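Local structure of DUF72 domain-containing protein (Thermotoga maritima, 1VPQ) at residues A[102-107]-A[142-147]; A[193-198]-A[237-242]; A[66-71]-A[112-117]. The protein is of unknown function but belongs to the DUF72 family, whose members are grouped with the TIM barrels. All coordinates share one frame; numbering follows the deposited sequence.

Contact 1 (A[102-107]-A[142-147]); sequences EDMENF and EKLRES
Met104, Leu144 and Ser147 carry this contact, and none of the three has a flat side chain. The flat group that matters is the peptide carbonyl of Leu144. Its oxygen takes a hydrogen bond from the Ser147 hydroxyl, with Ser147 OG 2.8 Å from Leu144 O. The donor does not lie in the plane of that group but is tilted 26° from it. Ser147 reaches this carbonyl because its OG stands between the backbone N and the carbonyl carbon (chi1 78°), turned back along its own helix.

The hydroxyl held in this way also faces the other helix. Met104 brings two methylenes against it, with Met104 CG 3.3 Å from Ser147 OG and Met104 CB at the same distance. These are close packing contacts and not hydrogen bonds. The same Met104 CG lies 3.9 Å from Leu144 CD1. Bends at chi2 and chi3 keep the sulfur and terminal methyl of Met104 near that leucine methyl. Replacing Ser147 by an alanine would probably leave Leu144 O without its hydroxyl donor and open a gap beside the Met104 methylenes. Glu105 adds only a marginal touch, its CG near the backbone oxygen of Ser147.

The two helical segments run in roughly the same direction, at 31° to each other, with axes 9.6 Å apart at closest approach. They belong to helices 101-116 and 135-147, which pack next to each other around a TIM-barrel-like sheet. Val89 of helix 87-91 touches both Met104 and Leu144. Leu144 continues inward to Ala125 of strand 120-126 and Leu152 of strand 152-155, so the leucine side of the contact rests on the sheet.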
loop_
_atom_site.group_PDB
_atom_site.type_symbol
_atom_site.label_atom_id
_atom_site.label_comp_id
_atom_site.label_asym_id
_atom_site.label_seq_id
_atom_site.Cartn_x
_atom_site.Cartn_y
_atom_site.Cartn_z
ATOM N N GLU A 102 -1.301 22.724 -0.401
ATOM C CA GLU A 102 -0.094 23.082 0.352
ATOM C C GLU A 102 0.570 21.833 0.949
ATOM O O GLU A 102 1.782 21.652 0.816
ATOM C CB GLU A 102 -0.372 24.130 1.436
ATOM C CG GLU A 102 -1.168 25.381 0.982
ATOM C CD GLU A 102 -0.575 26.130 -0.226
ATOM O OE1 GLU A 102 0.443 26.852 -0.069
ATOM O OE2 GLU A 102 -1.156 26.031 -1.333
ATOM N N ASP A 103 -0.229 20.964 1.569
ATOM C CA ASP A 103 0.281 19.706 2.152
ATOM C C ASP A 103 0.981 18.775 1.146
ATOM O O ASP A 103 2.010 18.173 1.463
ATOM C CB ASP A 103 -0.849 18.938 2.869
ATOM C CG ASP A 103 -1.122 19.462 4.283
ATOM O OD1 ASP A 103 -0.406 20.364 4.749
ATOM O OD2 ASP A 103 -2.057 18.965 4.942
ATOM N N MET A 104 0.420 18.653 -0.057
ATOM C CA MET A 104 0.978 17.763 -1.085
ATOM C C MET A 104 2.204 18.345 -1.787
ATOM O O MET A 104 3.095 17.597 -2.176
ATOM C CB MET A 104 -0.093 17.387 -2.116
ATOM C CG MET A 104 -1.168 16.454 -1.567
ATOM S SD MET A 104 -0.501 14.906 -0.926
ATOM C CE MET A 104 0.095 14.117 -2.428
ATOM N N GLU A 105 2.237 19.665 -1.959
ATOM C CA GLU A 105 3.416 20.362 -2.503
ATOM C C GLU A 105 4.597 20.240 -1.550
ATOM O O GLU A 105 5.729 20.006 -1.971
ATOM C CB GLU A 105 3.111 21.841 -2.755
ATOM C CG GLU A 105 2.231 22.079 -3.980
ATOM C CD GLU A 105 1.966 23.554 -4.258
ATOM O OE1 GLU A 105 1.789 24.337 -3.290
ATOM O OE2 GLU A 105 1.924 23.928 -5.455
ATOM N N ASN A 106 4.312 20.417 -0.265
ATOM C CA ASN A 106 5.288 20.228 0.800
ATOM C C ASN A 106 5.836 18.803 0.786
ATOM O O ASN A 106 7.048 18.583 0.804
ATOM C CB ASN A 106 4.616 20.518 2.142
ATOM C CG ASN A 106 5.596 20.584 3.281
ATOM O OD1 ASN A 106 5.576 19.738 4.179
ATOM N ND2 ASN A 106 6.462 21.596 3.262
ATOM N N PHE A 107 4.905 17.852 0.748
ATOM C CA PHE A 107 5.197 16.417 0.668
ATOM C C PHE A 107 5.987 16.050 -0.584
ATOM O O PHE A 107 6.884 15.222 -0.522
ATOM C CB PHE A 107 3.881 15.640 0.702
ATOM C CG PHE A 107 3.996 14.192 0.305
ATOM C CD1 PHE A 107 4.413 13.239 1.223
ATOM C CD2 PHE A 107 3.635 13.778 -0.975
ATOM C CE1 PHE A 107 4.489 11.901 0.868
ATOM C CE2 PHE A 107 3.710 12.447 -1.343
ATOM C CZ PHE A 107 4.134 11.503 -0.423
ATOM N N GLU A 142 -10.662 15.383 -6.779
ATOM C CA GLU A 142 -10.195 16.259 -7.861
ATOM C C GLU A 142 -9.149 17.276 -7.363
ATOM O O GLU A 142 -8.200 17.587 -8.080
ATOM C CB GLU A 142 -11.380 16.969 -8.527
ATOM C CG GLU A 142 -11.023 18.140 -9.436
ATOM C CD GLU A 142 -10.164 17.750 -10.618
ATOM O OE1 GLU A 142 -9.839 16.558 -10.762
ATOM O OE2 GLU A 142 -9.819 18.642 -11.416
ATOM N N LYS A 143 -9.316 17.780 -6.143
ATOM C CA LYS A 143 -8.343 18.718 -5.573
ATOM C C LYS A 143 -7.002 18.032 -5.314
ATOM O O LYS A 143 -5.939 18.605 -5.570
ATOM C CB LYS A 143 -8.891 19.383 -4.305
ATOM C CG LYS A 143 -10.088 20.300 -4.587
ATOM C CD LYS A 143 -10.701 20.850 -3.314
ATOM C CE LYS A 143 -11.787 21.880 -3.609
ATOM N NZ LYS A 143 -12.246 22.572 -2.358
ATOM N N LEU A 144 -7.072 16.794 -4.838
ATOM C CA LEU A 144 -5.887 15.954 -4.631
ATOM C C LEU A 144 -5.137 15.647 -5.928
ATOM O O LEU A 144 -3.913 15.716 -5.984
ATOM C CB LEU A 144 -6.284 14.639 -3.966
ATOM C CG LEU A 144 -5.168 13.608 -3.783
ATOM C CD1 LEU A 144 -4.024 14.178 -2.947
ATOM C CD2 LEU A 144 -5.737 12.372 -3.135
ATOM N N ARG A 145 -5.884 15.281 -6.960
ATOM C CA ARG A 145 -5.297 14.982 -8.252
ATOM C C ARG A 145 -4.489 16.185 -8.767
ATOM O O ARG A 145 -3.309 16.060 -9.100
ATOM C CB ARG A 145 -6.397 14.592 -9.249
ATOM C CG ARG A 145 -5.948 14.538 -10.709
ATOM C CD ARG A 145 -5.159 13.284 -11.009
ATOM N NE ARG A 145 -3.768 13.346 -10.582
ATOM C CZ ARG A 145 -2.918 12.326 -10.660
ATOM N NH1 ARG A 145 -3.312 11.153 -11.152
ATOM N NH2 ARG A 145 -1.669 12.471 -10.249
ATOM N N GLU A 146 -5.117 17.351 -8.812
ATOM C CA GLU A 146 -4.422 18.550 -9.285
ATOM C C GLU A 146 -3.306 19.091 -8.356
ATOM O O GLU A 146 -2.460 19.856 -8.809
ATOM C CB GLU A 146 -5.425 19.643 -9.674
ATOM C CG GLU A 146 -6.320 20.174 -8.565
ATOM C CD GLU A 146 -7.533 20.937 -9.114
ATOM O OE1 GLU A 146 -8.048 20.565 -10.191
ATOM O OE2 GLU A 146 -7.972 21.912 -8.470
ATOM N N SER A 147 -3.279 18.667 -7.090
ATOM C CA SER A 147 -2.188 19.030 -6.175
ATOM C C SER A 147 -0.913 18.203 -6.369
ATOM O O SER A 147 0.157 18.604 -5.917
ATOM C CB SER A 147 -2.640 18.889 -4.717
ATOM O OG SER A 147 -2.634 17.541 -4.288
#

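Contact 2 (A[193-198]-A[237-242]); sequences PITTTD and VELSRR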
loop_
_atom_site.group_PDB
_atom_site.type_symbol
_atom_site.label_atom_id
_atom_site.label_comp_id
_atom_site.label_asym_id
_atom_site.label_seq_id
_atom_site.Cartn_x
_atom_site.Cartn_y
_atom_site.Cartn_z
ATOM N N PRO A 193 -11.295 -6.715 -8.645
ATOM C CA PRO A 193 -10.064 -6.804 -9.413
ATOM C C PRO A 193 -10.229 -6.066 -10.742
ATOM O O PRO A 193 -10.585 -6.659 -11.763
ATOM C CB PRO A 193 -9.853 -8.309 -9.560
ATOM C CG PRO A 193 -11.215 -8.909 -9.473
ATOM C CD PRO A 193 -12.129 -7.919 -8.801
ATOM N N ILE A 194 -9.984 -4.755 -10.680
ATOM C CA ILE A 194 -10.266 -3.811 -11.764
ATOM C C ILE A 194 -9.086 -2.867 -11.949
ATOM O O ILE A 194 -8.405 -2.504 -10.975
ATOM C CB ILE A 194 -11.538 -2.968 -11.447
ATOM C CG1 ILE A 194 -12.798 -3.814 -11.617
ATOM C CG2 ILE A 194 -11.650 -1.726 -12.353
ATOM C CD1 ILE A 194 -13.986 -3.212 -10.940
ATOM N N THR A 195 -8.851 -2.470 -13.200
ATOM C CA THR A 195 -7.826 -1.468 -13.503
ATOM C C THR A 195 -8.447 -0.186 -14.066
ATOM O O THR A 195 -9.327 -0.230 -14.920
ATOM C CB THR A 195 -6.771 -1.987 -14.512
ATOM O OG1 THR A 195 -7.420 -2.444 -15.704
ATOM C CG2 THR A 195 -5.967 -3.119 -13.907
ATOM N N THR A 196 -7.971 0.950 -13.565
ATOM C CA THR A 196 -8.392 2.268 -14.034
ATOM C C THR A 196 -7.279 2.995 -14.805
ATOM O O THR A 196 -7.511 4.070 -15.358
ATOM C CB THR A 196 -8.773 3.144 -12.852
ATOM O OG1 THR A 196 -7.662 3.219 -11.955
ATOM C CG2 THR A 196 -9.974 2.571 -12.124
ATOM N N THR A 197 -6.079 2.407 -14.808
ATOM C CA THR A 197 -4.878 3.017 -15.375
ATOM C C THR A 197 -4.053 1.930 -16.066
ATOM O O THR A 197 -4.588 0.881 -16.417
ATOM C CB THR A 197 -4.030 3.709 -14.276
ATOM O OG1 THR A 197 -3.626 2.746 -13.299
ATOM C CG2 THR A 197 -4.818 4.809 -13.591
ATOM N N ASP A 198 -2.766 2.200 -16.275
ATOM C CA ASP A 198 -1.821 1.220 -16.810
ATOM C C ASP A 198 -0.900 0.690 -15.710
ATOM O O ASP A 198 0.223 0.250 -15.983
ATOM C CB ASP A 198 -1.015 1.816 -17.976
ATOM C CG ASP A 198 -0.242 3.082 -17.595
ATOM O OD1 ASP A 198 -0.486 3.650 -16.512
ATOM O OD2 ASP A 198 0.605 3.518 -18.397
ATOM N N VAL A 237 -2.244 -12.199 -11.699
ATOM C CA VAL A 237 -1.577 -12.495 -12.971
ATOM C C VAL A 237 -2.465 -12.096 -14.148
ATOM O O VAL A 237 -1.968 -11.644 -15.179
ATOM C CB VAL A 237 -1.110 -13.983 -13.118
ATOM C CG1 VAL A 237 -0.233 -14.390 -11.949
ATOM C CG2 VAL A 237 -2.287 -14.946 -13.276
ATOM N N GLU A 238 -3.777 -12.263 -13.981
ATOM C CA GLU A 238 -4.733 -11.912 -15.033
ATOM C C GLU A 238 -4.700 -10.409 -15.306
ATOM O O GLU A 238 -4.665 -9.987 -16.461
ATOM C CB GLU A 238 -6.153 -12.347 -14.652
ATOM N N LEU A 239 -4.704 -9.610 -14.242
ATOM C CA LEU A 239 -4.597 -8.156 -14.372
ATOM C C LEU A 239 -3.218 -7.713 -14.883
ATOM O O LEU A 239 -3.126 -6.852 -15.766
ATOM C CB LEU A 239 -4.912 -7.452 -13.042
ATOM C CG LEU A 239 -6.382 -7.137 -12.716
ATOM C CD1 LEU A 239 -7.169 -8.410 -12.469
ATOM C CD2 LEU A 239 -6.498 -6.204 -11.510
ATOM N N SER A 240 -2.155 -8.312 -14.346
ATOM C CA SER A 240 -0.784 -7.887 -14.662
ATOM C C SER A 240 -0.501 -7.857 -16.161
ATOM O O SER A 240 0.325 -7.079 -16.618
ATOM C CB SER A 240 0.243 -8.782 -13.970
ATOM O OG SER A 240 0.151 -10.123 -14.419
ATOM N N ARG A 241 -1.182 -8.721 -16.904
ATOM C CA ARG A 241 -1.102 -8.763 -18.372
ATOM C C ARG A 241 -1.694 -7.521 -19.069
ATOM O O ARG A 241 -1.343 -7.193 -20.206
ATOM C CB ARG A 241 -1.814 -10.024 -18.866
ATOM C CG ARG A 241 -1.150 -11.329 -18.398
ATOM C CD ARG A 241 -2.141 -12.491 -18.349
ATOM N N ARG A 242 -2.608 -6.850 -18.383
ATOM C CA ARG A 242 -3.259 -5.653 -18.896
ATOM C C ARG A 242 -2.519 -4.352 -18.547
ATOM O O ARG A 242 -2.932 -3.283 -18.988
ATOM C CB ARG A 242 -4.693 -5.586 -18.357
#
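Leu239 reaches from its helix to the loop 193-198 and makes every close contact between the two segments. Its CB points toward the loop and carries the chain to CG, where the two methyls part. CD1 goes to Pro193. It lies 4.0 Å from Pro193 CB and also comes near the carbonyl oxygen of that proline. CD2 sits over the peptide group that joins Pro193 to Ile194. The distance from Leu239 CD2 to Pro193 C is 3.8 Å, and to Ile194 N it is 3.9 Å. The same methyl meets Thr195, with Leu239 CD2 3.9 Å from Thr195 CG2.

Thr195 presents its CG2 methyl because that branch is anti to the carbonyl carbon, while OG1 stands between the backbone N and the carbonyl carbon (chi1 55°). The threonine and leucine side chains run antiparallel, each passing alongside the other. No hydrogen bond crosses the contact, which is a small apolar patch near the surface burying 200 Å² in all.

Polar groups near the end of the helix are bonded locally. Ser240 OG donates to Val237 O at 2.7 Å, and Arg242 N donates to Leu239 O.

The loop lies between two helices. Thr195 and Pro193 face helix 226-240, while Ile194 and Thr196 touch Tyr167 of helix 164-173. At the end of the loop segment, Asp198 is joined to Lys244 by backbone hydrogen bonding. From there the chain enters strands 199-204 and 245-250, which are neighbours in the parallel sheet.

Contact 3 (A[66-71]-A[112-117]); sequences RSFVQM and EPLIEE
Val69 and Leu114 mark the nearest approach of the two backbones, with Val69 CA 8.6 Å from Leu114 CA. Segment 66-71 is regular helix, and its amides bond back one turn, as in Gln70 N to Arg66 O. Segment 112-117 is less regular. The helix is kinked at Pro113 and Leu114, whose nitrogens make no bond to the preceding turn; the proline nitrogen has no hydrogen to give. Beyond the kink, Glu116 N bonds to Glu112 O and Glu117 N to Pro113 O, and Glu117 already belongs to the turn that follows.

The wide backbone spacing is bridged by side chains alone. Leu114 points toward the other helix, and its chain is extended at chi2 (-178°), which carries CD1 across. This one methyl makes both close contacts. It lies at the edge of the Phe68 ring, near the ring plane, with Leu114 CD1 4.4 Å from Phe68 CE2. It also meets one branch of the neighbouring valine, with Leu114 CD1 4.4 Å from Val69 CG2. Both contacts are apolar and rather loose, and only 104 Å² is buried. Phe68 has CG anti to the backbone N (chi1 -175°), which swings the ring nearer to Leu114 than its CB direction alone would.

The Phe68 ring also packs edge-to-face with Phe81 of strand 80-84. Leu114 touches Trp65 and Leu72, two further residues of helix 65-72. Helix 65-72 follows strand 52-55. Helix 101-116 comes after strand 80-84, with the short helices 87-91 and 93-96 between. These two strands are adjacent and parallel. Packing of helices from successive strands on the outside of a parallel sheet is characteristic of the beta/alpha barrel, consistent with the TIM-barrel grouping of this family.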
loop_
_atom_site.group_PDB
_atom_site.type_symbol
_atom_site.label_atom_id
_atom_site.label_comp_id
_atom_site.label_asym_id
_atom_site.label_seq_id
_atom_site.Cartn_x
_atom_site.Cartn_y
_atom_site.Cartn_z
ATOM N N ARG A 66 14.775 10.491 7.485
ATOM C CA ARG A 66 16.218 10.731 7.431
ATOM C C ARG A 66 17.004 9.423 7.375
ATOM O O ARG A 66 17.822 9.220 6.476
ATOM C CB ARG A 66 16.673 11.547 8.645
ATOM N N SER A 67 16.732 8.539 8.331
ATOM C CA SER A 67 17.421 7.248 8.422
ATOM C C SER A 67 17.148 6.345 7.230
ATOM O O SER A 67 17.955 5.475 6.921
ATOM C CB SER A 67 17.043 6.515 9.711
ATOM O OG SER A 67 17.566 7.191 10.846
ATOM N N PHE A 68 16.014 6.543 6.567
ATOM C CA PHE A 68 15.711 5.808 5.340
ATOM C C PHE A 68 16.544 6.312 4.158
ATOM O O PHE A 68 17.123 5.519 3.420
ATOM C CB PHE A 68 14.226 5.901 4.999
ATOM C CG PHE A 68 13.832 5.056 3.820
ATOM C CD1 PHE A 68 13.753 3.673 3.941
ATOM C CD2 PHE A 68 13.561 5.638 2.587
ATOM C CE1 PHE A 68 13.400 2.880 2.855
ATOM C CE2 PHE A 68 13.201 4.855 1.492
ATOM C CZ PHE A 68 13.122 3.473 1.625
ATOM N N VAL A 69 16.598 7.631 3.993
ATOM C CA VAL A 69 17.317 8.260 2.880
ATOM C C VAL A 69 18.846 8.021 2.948
ATOM O O VAL A 69 19.505 7.882 1.911
ATOM C CB VAL A 69 16.982 9.776 2.799
ATOM C CG1 VAL A 69 17.831 10.485 1.758
ATOM C CG2 VAL A 69 15.514 9.966 2.463
ATOM N N GLN A 70 19.400 7.966 4.156
ATOM C CA GLN A 70 20.815 7.614 4.345
ATOM C C GLN A 70 21.060 6.125 4.067
ATOM O O GLN A 70 22.049 5.748 3.440
ATOM C CB GLN A 70 21.262 7.952 5.768
ATOM C CG GLN A 70 21.226 9.443 6.096
ATOM C CD GLN A 70 21.426 9.729 7.577
ATOM O OE1 GLN A 70 21.693 8.823 8.372
ATOM N NE2 GLN A 70 21.294 10.996 7.955
ATOM N N MET A 71 20.137 5.292 4.537
ATOM C CA MET A 71 20.199 3.836 4.363
ATOM C C MET A 71 19.931 3.419 2.907
ATOM O O MET A 71 20.241 2.297 2.504
ATOM C CB MET A 71 19.173 3.191 5.300
ATOM C CG MET A 71 19.351 1.709 5.598
ATOM S SD MET A 71 18.438 1.200 7.099
ATOM C CE MET A 71 16.808 1.897 6.804
ATOM N N GLU A 112 10.694 14.341 -3.544
ATOM C CA GLU A 112 11.246 14.734 -4.859
ATOM C C GLU A 112 12.570 14.025 -5.187
ATOM O O GLU A 112 12.748 13.561 -6.318
ATOM C CB GLU A 112 11.423 16.258 -4.953
ATOM C CG GLU A 112 11.927 16.768 -6.315
ATOM C CD GLU A 112 11.002 16.426 -7.483
ATOM O OE1 GLU A 112 9.777 16.286 -7.274
ATOM O OE2 GLU A 112 11.507 16.306 -8.623
ATOM N N PRO A 113 13.502 13.948 -4.210
ATOM C CA PRO A 113 14.708 13.132 -4.350
ATOM C C PRO A 113 14.485 11.794 -5.050
ATOM O O PRO A 113 15.096 11.503 -6.081
ATOM C CB PRO A 113 15.119 12.860 -2.880
ATOM C CG PRO A 113 14.132 13.593 -2.017
ATOM C CD PRO A 113 13.511 14.626 -2.904
ATOM N N LEU A 114 13.584 11.004 -4.486
ATOM C CA LEU A 114 13.531 9.582 -4.773
ATOM C C LEU A 114 12.753 9.270 -6.036
ATOM O O LEU A 114 12.936 8.210 -6.626
ATOM C CB LEU A 114 12.991 8.840 -3.552
ATOM C CG LEU A 114 13.809 9.218 -2.302
ATOM C CD1 LEU A 114 13.359 8.484 -1.056
ATOM C CD2 LEU A 114 15.306 8.980 -2.528
ATOM N N ILE A 115 11.910 10.200 -6.462
ATOM C CA ILE A 115 11.291 10.115 -7.775
ATOM C C ILE A 115 12.369 10.355 -8.834
ATOM O O ILE A 115 12.453 9.610 -9.810
ATOM C CB ILE A 115 10.122 11.120 -7.934
ATOM C CG1 ILE A 115 9.019 10.803 -6.921
ATOM C CG2 ILE A 115 9.543 11.066 -9.351
ATOM C CD1 ILE A 115 7.878 11.793 -6.897
ATOM N N GLU A 116 13.205 11.373 -8.622
ATOM C CA GLU A 116 14.314 11.680 -9.539
ATOM C C GLU A 116 15.319 10.527 -9.636
ATOM O O GLU A 116 15.908 10.292 -10.695
ATOM C CB GLU A 116 15.047 12.955 -9.103
ATOM C CG GLU A 116 14.203 14.227 -9.155
ATOM C CD GLU A 116 13.934 14.704 -10.578
ATOM O OE1 GLU A 116 14.899 15.128 -11.272
ATOM O OE2 GLU A 116 12.749 14.662 -10.990
ATOM N N GLU A 117 15.502 9.813 -8.526
ATOM C CA GLU A 117 16.379 8.639 -8.477
ATOM C C GLU A 117 15.659 7.357 -8.879
ATOM O O GLU A 117 16.234 6.277 -8.814
ATOM C CB GLU A 117 16.980 8.491 -7.081
ATOM C CG GLU A 117 17.902 9.639 -6.734
ATOM C CD GLU A 117 18.409 9.608 -5.320
ATOM O OE1 GLU A 117 18.132 8.630 -4.595
ATOM O OE2 GLU A 117 19.096 10.577 -4.936
#

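Overall arrangement
From the N terminus the chain first lays down 66-71, then 102-107 and 112-117 on one helix, then 142-147. Contact 3 closes when 112-117 returns to 66-71. By then contact 1 has opened at 102-107, and it closes at 142-147, so the two cross. Their shared helix 101-116 is tied to helix 65-72 near its end and to helix 135-147 near its start. The centres of these contacts are about 20 Å apart. Contact 2 follows in series, closing the excursion from 193-198 to 237-242. It ties the loop before strand 199-204 to helix 226-240, with its centre about 26 Å from that of contact 1.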